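PDB 2GPY: O-methyltransferase from Bacillus halodurans, which is a putative O-methyltransferase that probably transfers a methyl group from S-adenosylmethionine to a hydroxyl of a still unidentified acceptor. Local coordinates for residues Q15-D20 and G42-L47; E108-D113 and E122-F127; W190-E193 and D198-I201. All coordinates share one frame; numbering follows the deposited sequence. Where two conformers were deposited one is given.

Contact 1: Q15-D20 and G42-L47; sequences QIPARD and GMESLL
E44 reaches off helix 40-53 toward the loop 15-20, where its carboxylate comes up to one carbon each of P17 and R19. Each oxygen meets a different partner: OE1 comes within 4.0 Å of CD of P17, and OE2 lies 3.9 Å from CD of R19. These are van der Waals touches, and no hydrogen bond joins the two segments. The charged end of E44 is held instead by a salt bridge from OE2 to R71. R19 bends at both chi2 and chi3, which folds its chain back so that NH1 donates a bond of 2.9 Å to O of P17, at 157° at the hydrogen. That oxygen lies in the guanidinium plane, while the donor stands above the carbonyl plane. The guanidinium and the carboxylate of E44 are turned 69° apart, with NE of R19 4.9 Å from OE2 of E44; their opposite charges probably attract without contact. The inner side is the buried E44, with R200 of the second subunit packed on it; the outer side is the loop, where P17 is exposed although its CD touches E44, and the CB of A18 points away. R19 also has a salt bridge to E27 on helix 21-32. The loop runs between helices 9-13 and 21-32 along the flank of helix 40-53, with R71 of helix 67-75 approaching E44.

Contact 2: E108-D113 and E122-F127; sequences ELLFGD and ELYPLF
The hydroxyl OH of Y124 donates a short hydrogen bond of 2.5 Å to OE2 of E108, the one polar link between these segments. It arrives from above the carboxylate plane, about 36° out of it. The second oxygen sits at the rim of the ring rather than over a face: OE1 of E108 lies 3.2 Å from CE2 of Y124. The acid lies at the ring's edge, its plane turned 30° from that of the ring, and the two side chains approach from opposite directions. E108 spans the gap with a fully stretched chain, CG anti to the backbone N (chi1 -180°) and extended beyond it, which carries its carboxylate out from the strand to the phenol. This reach is needed because the nearest CA atoms, those of E108 and Y124, are 11.8 Å apart. L110, two residues on, adds a looser van der Waals touch, its CD1 4.2 Å from OH of Y124. An alanine in place of E108 would remove the carboxylate, which would probably leave the tyrosine hydroxyl without this acceptor and its ring less firmly fixed. The contact belongs to a beta-alpha-beta crossover: strand 107-111, at one border of the sheet within this chain, leads through helix 118-122 to strand 127-133. E108 and Y124 both touch V82 of the intervening strand 80-85, and R57, at the start of strand 57-61, packs on Y124 and bonds the backbone oxygens of P125 and L126.

Contact 3: W190-E193 and D198-I201; sequences WLLE and DTRI
L192 and T199 meet methyl to methyl, CD2 of the leucine 3.8 Å from CG2 of the threonine, with the two side chains crossing at about a right angle. The same CD2 of L192 also lies 4.1 Å from CD1 of I201. CG2 of T199 also touches CG of L191 at 3.9 Å. The threonine methyl is therefore shared by two successive leucines of helix 189-193. With CG2 anti to the backbone N and OG1 beside it (chi1 -61°), T199 turns its methyl to the leucines and its hydroxyl to a water. That water sits 2.6 Å from OG1 of T199 and bonds L191 O as well. A second water accepts from T199 N at 2.9 Å and donates to L192 O, so helix and strand are bridged twice although no direct hydrogen bond joins them. Further out, S211 on strand 208-213 bonds OG1 of T199, F143 and Y139 of helix 139-146 pack against L191, and Y11 of the second subunit covers L192 and I201. D198 and R200 pair their backbones with strand 208-213, whereas T199 N uses water instead. The division is clear: carbon packing probably helps fix how residues L191 and L192 sit on the strand, and water serves the carbonyls there, as suits peptide groups too far apart to bond directly.

In the fold
Following the chain, contact 1 closes the first loop, bringing the stretch before helix 21-32 back to helix 40-53. Contact 2 closes the next, the crossover through helix 118-122 that leaves the sheet at strand 107-111 and re-enters it at 127-133. Contact 3 closes the short turn from helix 189-193 to strand 197-202. The three follow in series, none nesting or crossing. Contacts 2 and 3 mark the two outermost strands of the seven-stranded sheet, in the 3-2-1-4-5-7-6 order of Rossmann-like methyltransferases. Contacts 1 and 3 both face the second subunit, and residues 15-20 of one subunit bond strand 197-202 of the other.

Contact 1: Q15-D20 and G42-L47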
loop_
_atom_site.group_PDB
_atom_site.type_symbol
_atom_site.label_atom_id
_atom_site.label_comp_id
_atom_site.label_asym_id
_atom_site.label_seq_id
_atom_site.Cartn_x
_atom_site.Cartn_y
_atom_site.Cartn_z
ATOM N N GLN B 15 17.874 -5.918 1.243
ATOM C CA GLN B 15 17.336 -4.652 1.751
ATOM C C GLN B 15 16.815 -4.757 3.198
ATOM O O GLN B 15 15.599 -4.760 3.433
ATOM C CB GLN B 15 16.246 -4.115 0.808
ATOM C CG GLN B 15 15.981 -2.614 0.962
ATOM C CD GLN B 15 14.842 -2.091 0.086
ATOM O OE1 GLN B 15 14.711 -0.884 -0.102
ATOM N NE2 GLN B 15 14.010 -2.992 -0.434
ATOM N N ILE B 16 17.740 -4.828 4.159
ATOM C CA ILE B 16 17.402 -5.069 5.573
ATOM C C ILE B 16 18.318 -4.286 6.524
ATOM O O ILE B 16 19.527 -4.510 6.530
ATOM C CB ILE B 16 17.472 -6.589 5.932
ATOM C CG1 ILE B 16 18.855 -7.187 5.603
ATOM C CG2 ILE B 16 16.384 -7.371 5.206
ATOM C CD1 ILE B 16 19.048 -8.656 6.045
ATOM N N PRO B 17 17.754 -3.355 7.319
ATOM C CA PRO B 17 18.512 -2.706 8.400
ATOM C C PRO B 17 18.494 -3.492 9.716
ATOM O O PRO B 17 17.526 -4.196 9.997
ATOM C CB PRO B 17 17.777 -1.380 8.605
ATOM C CG PRO B 17 16.452 -1.527 7.922
ATOM C CD PRO B 17 16.376 -2.848 7.231
ATOM N N ALA B 18 19.551 -3.348 10.520
ATOM C CA ALA B 18 19.624 -4.004 11.837
ATOM C C ALA B 18 18.473 -3.606 12.766
ATOM O O ALA B 18 18.020 -2.451 12.783
ATOM C CB ALA B 18 20.968 -3.733 12.511
ATOM N N ARG B 19 17.981 -4.584 13.517
ATOM C CA ARG B 19 16.934 -4.333 14.491
ATOM C C ARG B 19 17.628 -4.095 15.842
ATOM O O ARG B 19 18.827 -4.329 15.973
ATOM C CB ARG B 19 15.953 -5.518 14.552
ATOM C CG ARG B 19 14.867 -5.603 13.427
ATOM C CD ARG B 19 15.418 -6.085 12.089
ATOM N NE ARG B 19 15.967 -7.442 12.164
ATOM C CZ ARG B 19 17.061 -7.860 11.529
ATOM N NH1 ARG B 19 17.759 -7.029 10.758
ATOM N NH2 ARG B 19 17.473 -9.114 11.680
ATOM N N ASP B 20 16.888 -3.594 16.824
ATOM C CA ASP B 20 17.353 -3.571 18.217
ATOM C C ASP B 20 17.815 -4.983 18.598
ATOM O O ASP B 20 17.188 -5.971 18.197
ATOM C CB ASP B 20 16.211 -3.070 19.122
ATOM C CG ASP B 20 16.409 -3.398 20.616
ATOM O OD1 ASP B 20 17.555 -3.495 21.117
ATOM O OD2 ASP B 20 15.380 -3.548 21.306
ATOM N N GLY B 42 9.420 -9.877 4.175
ATOM C CA GLY B 42 7.981 -9.572 4.230
ATOM C C GLY B 42 7.652 -8.565 5.327
ATOM O O GLY B 42 6.793 -7.684 5.157
HETATM N N MSE B 43 8.309 -8.723 6.475
HETATM C CA MSE B 43 8.027 -7.863 7.622
HETATM C C MSE B 43 8.442 -6.433 7.291
HETATM O O MSE B 43 7.714 -5.487 7.580
HETATM C CB MSE B 43 8.752 -8.374 8.895
HETATM C CG MSE B 43 8.671 -7.340 10.025
HETATM SE SE MSE B 43 6.818 -7.204 10.646
HETATM C CE MSE B 43 6.880 -8.345 11.414
ATOM N N GLU B 44 9.631 -6.264 6.716
ATOM C CA GLU B 44 10.109 -4.914 6.415
ATOM C C GLU B 44 9.177 -4.231 5.410
ATOM O O GLU B 44 8.861 -3.038 5.533
ATOM C CB GLU B 44 11.546 -4.943 5.892
ATOM C CG GLU B 44 12.557 -5.394 6.963
ATOM C CD GLU B 44 12.714 -4.388 8.125
ATOM O OE1 GLU B 44 12.471 -3.178 7.931
ATOM O OE2 GLU B 44 13.092 -4.817 9.234
ATOM N N SER B 45 8.762 -4.992 4.406
ATOM C CA SER B 45 7.805 -4.469 3.418
ATOM C C SER B 45 6.475 -4.137 4.029
ATOM O O SER B 45 5.917 -3.060 3.746
ATOM C CB SER B 45 7.637 -5.446 2.253
ATOM O OG SER B 45 8.787 -5.362 1.452
ATOM N N LEU B 46 5.962 -5.022 4.878
ATOM C CA LEU B 46 4.700 -4.762 5.553
ATOM C C LEU B 46 4.762 -3.499 6.392
ATOM O O LEU B 46 3.828 -2.698 6.382
ATOM C CB LEU B 46 4.253 -5.936 6.436
ATOM C CG LEU B 46 2.811 -5.806 6.940
ATOM C CD1 LEU B 46 1.858 -5.918 5.731
ATOM C CD2 LEU B 46 2.458 -6.805 8.005
ATOM N N LEU B 47 5.837 -3.335 7.154
ATOM C CA LEU B 47 5.928 -2.168 8.035
ATOM C C LEU B 47 5.955 -0.888 7.195
ATOM O O LEU B 47 5.352 0.147 7.543
ATOM C CB LEU B 47 7.209 -2.271 8.866
ATOM C CG LEU B 47 7.172 -3.417 9.886
ATOM C CD1 LEU B 47 8.546 -3.453 10.518
ATOM C CD2 LEU B 47 6.064 -3.186 10.954
#

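Contact 2: E108-D113 and E122-F127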
loop_
_atom_site.group_PDB
_atom_site.type_symbol
_atom_site.label_atom_id
_atom_site.label_comp_id
_atom_site.label_asym_id
_atom_site.label_seq_id
_atom_site.Cartn_x
_atom_site.Cartn_y
_atom_site.Cartn_z
ATOM N N GLU B 108 -2.202 -4.035 23.404
ATOM C CA GLU B 108 -3.116 -4.720 24.331
ATOM C C GLU B 108 -3.182 -6.197 23.932
ATOM O O GLU B 108 -3.604 -6.517 22.834
ATOM C CB GLU B 108 -4.524 -4.107 24.284
ATOM C CG GLU B 108 -5.503 -4.803 25.253
ATOM C CD GLU B 108 -6.937 -4.277 25.179
ATOM O OE1 GLU B 108 -7.222 -3.325 24.415
ATOM O OE2 GLU B 108 -7.791 -4.829 25.908
ATOM N N LEU B 109 -2.755 -7.090 24.814
ATOM C CA LEU B 109 -2.732 -8.500 24.457
ATOM C C LEU B 109 -3.902 -9.212 25.107
ATOM O O LEU B 109 -4.116 -9.114 26.316
ATOM C CB LEU B 109 -1.427 -9.180 24.906
ATOM C CG LEU B 109 -0.126 -8.648 24.320
ATOM C CD1 LEU B 109 1.021 -9.540 24.845
ATOM C CD2 LEU B 109 -0.192 -8.655 22.772
ATOM N N LEU B 110 -4.637 -9.944 24.293
ATOM C CA LEU B 110 -5.769 -10.687 24.778
ATOM C C LEU B 110 -5.435 -12.171 24.680
ATOM O O LEU B 110 -4.891 -12.649 23.689
ATOM C CB LEU B 110 -7.028 -10.348 23.980
ATOM C CG LEU B 110 -7.544 -8.898 24.061
ATOM C CD1 LEU B 110 -8.825 -8.758 23.256
ATOM C CD2 LEU B 110 -7.780 -8.482 25.499
ATOM N N PHE B 111 -5.726 -12.877 25.753
ATOM C CA PHE B 111 -5.545 -14.289 25.769
ATOM C C PHE B 111 -6.898 -14.919 25.555
ATOM O O PHE B 111 -7.780 -14.814 26.412
ATOM C CB PHE B 111 -4.995 -14.701 27.124
ATOM C CG PHE B 111 -4.973 -16.167 27.330
ATOM C CD1 PHE B 111 -4.326 -16.994 26.418
ATOM C CD2 PHE B 111 -5.598 -16.734 28.448
ATOM C CE1 PHE B 111 -4.301 -18.385 26.630
ATOM C CE2 PHE B 111 -5.577 -18.096 28.641
ATOM C CZ PHE B 111 -4.919 -18.924 27.721
ATOM N N GLY B 112 -7.043 -15.645 24.459
ATOM C CA GLY B 112 -8.297 -16.344 24.232
ATOM C C GLY B 112 -8.384 -16.880 22.842
ATOM O O GLY B 112 -7.500 -16.666 22.033
ATOM N N ASP B 113 -9.473 -17.588 22.571
ATOM C CA ASP B 113 -9.783 -18.047 21.230
ATOM C C ASP B 113 -10.507 -16.921 20.490
ATOM O O ASP B 113 -11.613 -16.530 20.888
ATOM C CB ASP B 113 -10.699 -19.271 21.342
ATOM C CG ASP B 113 -10.990 -19.923 19.994
ATOM O OD1 ASP B 113 -11.186 -19.216 18.988
ATOM O OD2 ASP B 113 -11.050 -21.171 19.971
ATOM N N GLU B 122 -16.331 -6.471 19.360
ATOM C CA GLU B 122 -17.340 -5.569 18.819
ATOM C C GLU B 122 -17.429 -4.288 19.632
ATOM O O GLU B 122 -17.775 -3.238 19.094
ATOM C CB GLU B 122 -18.707 -6.254 18.774
ATOM C CG GLU B 122 -18.978 -7.014 17.488
ATOM C CD GLU B 122 -19.825 -8.258 17.703
ATOM O OE1 GLU B 122 -20.800 -8.195 18.481
ATOM O OE2 GLU B 122 -19.515 -9.303 17.089
ATOM N N LEU B 123 -17.111 -4.381 20.922
ATOM C CA LEU B 123 -17.186 -3.239 21.841
ATOM C C LEU B 123 -16.150 -2.163 21.509
ATOM O O LEU B 123 -16.378 -0.985 21.773
ATOM C CB LEU B 123 -17.035 -3.687 23.313
ATOM C CG LEU B 123 -18.014 -4.661 24.010
ATOM C CD1 LEU B 123 -17.725 -4.756 25.517
ATOM C CD2 LEU B 123 -19.482 -4.304 23.784
ATOM N N TYR B 124 -15.023 -2.571 20.916
ATOM C CA TYR B 124 -13.935 -1.656 20.602
ATOM C C TYR B 124 -14.282 -0.770 19.406
ATOM O O TYR B 124 -15.092 -1.151 18.563
ATOM C CB TYR B 124 -12.650 -2.439 20.261
ATOM C CG TYR B 124 -11.929 -3.096 21.433
ATOM C CD1 TYR B 124 -12.567 -4.052 22.226
ATOM C CD2 TYR B 124 -10.588 -2.797 21.711
ATOM C CE1 TYR B 124 -11.906 -4.668 23.292
ATOM C CE2 TYR B 124 -9.913 -3.413 22.773
ATOM C CZ TYR B 124 -10.575 -4.344 23.550
ATOM O OH TYR B 124 -9.929 -4.952 24.598
ATOM N N PRO B 125 -13.632 0.400 19.303
ATOM C CA PRO B 125 -13.837 1.224 18.114
ATOM C C PRO B 125 -13.320 0.471 16.893
ATOM O O PRO B 125 -12.492 -0.437 17.037
ATOM C CB PRO B 125 -12.966 2.461 18.376
ATOM C CG PRO B 125 -12.637 2.431 19.827
ATOM C CD PRO B 125 -12.679 1.005 20.251
ATOM N N LEU B 126 -13.806 0.833 15.712
ATOM C CA LEU B 126 -13.383 0.170 14.474
ATOM C C LEU B 126 -11.866 0.278 14.288
ATOM O O LEU B 126 -11.237 1.244 14.714
ATOM C CB LEU B 126 -14.115 0.758 13.257
ATOM C CG LEU B 126 -15.631 0.565 13.118
ATOM C CD1 LEU B 126 -16.150 1.336 11.923
ATOM C CD2 LEU B 126 -16.022 -0.919 13.021
ATOM N N PHE B 127 -11.293 -0.749 13.670
ATOM C CA PHE B 127 -9.879 -0.822 13.386
ATOM C C PHE B 127 -9.586 -0.335 11.961
ATOM O O PHE B 127 -10.424 -0.450 11.085
ATOM C CB PHE B 127 -9.420 -2.275 13.586
ATOM C CG PHE B 127 -9.461 -2.719 15.023
ATOM C CD1 PHE B 127 -8.396 -2.435 15.879
ATOM C CD2 PHE B 127 -10.590 -3.383 15.541
ATOM C CE1 PHE B 127 -8.429 -2.835 17.252
ATOM C CE2 PHE B 127 -10.636 -3.788 16.902
ATOM C CZ PHE B 127 -9.549 -3.506 17.753
#

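Contact 3: W190-E193 and D198-I201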
loop_
_atom_site.group_PDB
_atom_site.type_symbol
_atom_site.label_atom_id
_atom_site.label_comp_id
_atom_site.label_asym_id
_atom_site.label_seq_id
_atom_site.Cartn_x
_atom_site.Cartn_y
_atom_site.Cartn_z
ATOM N N TRP B 190 -11.418 -17.434 -2.937
ATOM C CA TRP B 190 -12.547 -16.899 -2.153
ATOM C C TRP B 190 -12.198 -15.501 -1.701
ATOM O O TRP B 190 -13.050 -14.622 -1.657
ATOM C CB TRP B 190 -12.911 -17.795 -0.948
ATOM C CG TRP B 190 -11.934 -17.727 0.183
ATOM C CD1 TRP B 190 -10.937 -18.616 0.459
ATOM C CD2 TRP B 190 -11.841 -16.692 1.190
ATOM N NE1 TRP B 190 -10.223 -18.197 1.575
ATOM C CE2 TRP B 190 -10.760 -17.025 2.038
ATOM C CE3 TRP B 190 -12.569 -15.523 1.456
ATOM C CZ2 TRP B 190 -10.388 -16.226 3.127
ATOM C CZ3 TRP B 190 -12.191 -14.731 2.545
ATOM C CH2 TRP B 190 -11.112 -15.091 3.361
ATOM N N LEU B 191 -10.925 -15.293 -1.389
ATOM C CA LEU B 191 -10.482 -14.000 -0.926
ATOM C C LEU B 191 -10.570 -13.000 -2.072
ATOM O O LEU B 191 -11.073 -11.888 -1.904
ATOM C CB LEU B 191 -9.039 -14.088 -0.414
ATOM C CG LEU B 191 -8.493 -12.746 0.053
ATOM C CD1 LEU B 191 -9.374 -12.148 1.173
ATOM C CD2 LEU B 191 -7.048 -12.932 0.521
ATOM N N LEU B 192 -10.094 -13.415 -3.245
ATOM C CA LEU B 192 -9.981 -12.499 -4.378
ATOM C C LEU B 192 -11.328 -12.021 -4.942
ATOM O O LEU B 192 -11.382 -10.954 -5.574
ATOM C CB LEU B 192 -9.093 -13.111 -5.462
ATOM C CG LEU B 192 -7.653 -13.321 -4.970
ATOM C CD1 LEU B 192 -6.846 -14.242 -5.885
ATOM C CD2 LEU B 192 -6.941 -11.999 -4.743
ATOM N N GLU B 193 -12.401 -12.786 -4.712
ATOM C CA GLU B 193 -13.731 -12.443 -5.250
ATOM C C GLU B 193 -14.794 -12.087 -4.193
ATOM O O GLU B 193 -15.981 -11.911 -4.509
ATOM C CB GLU B 193 -14.235 -13.519 -6.223
ATOM C CG GLU B 193 -14.387 -14.925 -5.670
ATOM C CD GLU B 193 -14.919 -15.898 -6.729
ATOM O OE1 GLU B 193 -14.680 -15.674 -7.946
ATOM O OE2 GLU B 193 -15.590 -16.889 -6.354
ATOM N N ASP B 198 -11.418 -4.922 -2.075
ATOM C CA ASP B 198 -10.630 -4.739 -3.244
ATOM C C ASP B 198 -9.307 -5.404 -2.866
ATOM O O ASP B 198 -8.546 -4.847 -2.093
ATOM C CB ASP B 198 -10.419 -3.245 -3.366
ATOM C CG ASP B 198 -10.068 -2.844 -4.708
ATOM O OD1 ASP B 198 -9.227 -3.550 -5.325
ATOM O OD2 ASP B 198 -10.631 -1.818 -5.136
ATOM N N THR B 199 -9.038 -6.591 -3.382
ATOM C CA THR B 199 -7.881 -7.368 -2.893
ATOM C C THR B 199 -6.831 -7.581 -3.981
ATOM O O THR B 199 -7.163 -7.966 -5.108
ATOM C CB THR B 199 -8.328 -8.737 -2.318
ATOM O OG1 THR B 199 -9.210 -8.530 -1.207
ATOM C CG2 THR B 199 -7.109 -9.576 -1.847
ATOM N N ARG B 200 -5.574 -7.310 -3.649
ATOM C CA ARG B 200 -4.450 -7.669 -4.514
ATOM C C ARG B 200 -3.423 -8.424 -3.694
ATOM O O ARG B 200 -3.341 -8.247 -2.467
ATOM C CB ARG B 200 -3.807 -6.435 -5.151
ATOM C CG ARG B 200 -4.806 -5.563 -5.902
ATOM C CD ARG B 200 -4.237 -5.021 -7.185
ATOM N NE ARG B 200 -4.386 -5.979 -8.272
ATOM C CZ ARG B 200 -3.382 -6.592 -8.882
ATOM N NH1 ARG B 200 -2.129 -6.345 -8.525
ATOM N NH2 ARG B 200 -3.638 -7.451 -9.859
ATOM N N ILE B 201 -2.651 -9.276 -4.370
ATOM C CA ILE B 201 -1.585 -10.040 -3.701
ATOM C C ILE B 201 -0.251 -9.469 -4.107
ATOM O O ILE B 201 0.022 -9.373 -5.305
ATOM C CB ILE B 201 -1.606 -11.545 -4.082
ATOM C CG1 ILE B 201 -2.929 -12.201 -3.595
ATOM C CG2 ILE B 201 -0.365 -12.248 -3.442
ATOM C CD1 ILE B 201 -3.175 -13.544 -4.157
HETATM O O HOH W 1 -11.569 -9.354 -2.036
HETATM O O HOH W 2 -10.943 -7.982 -5.058
#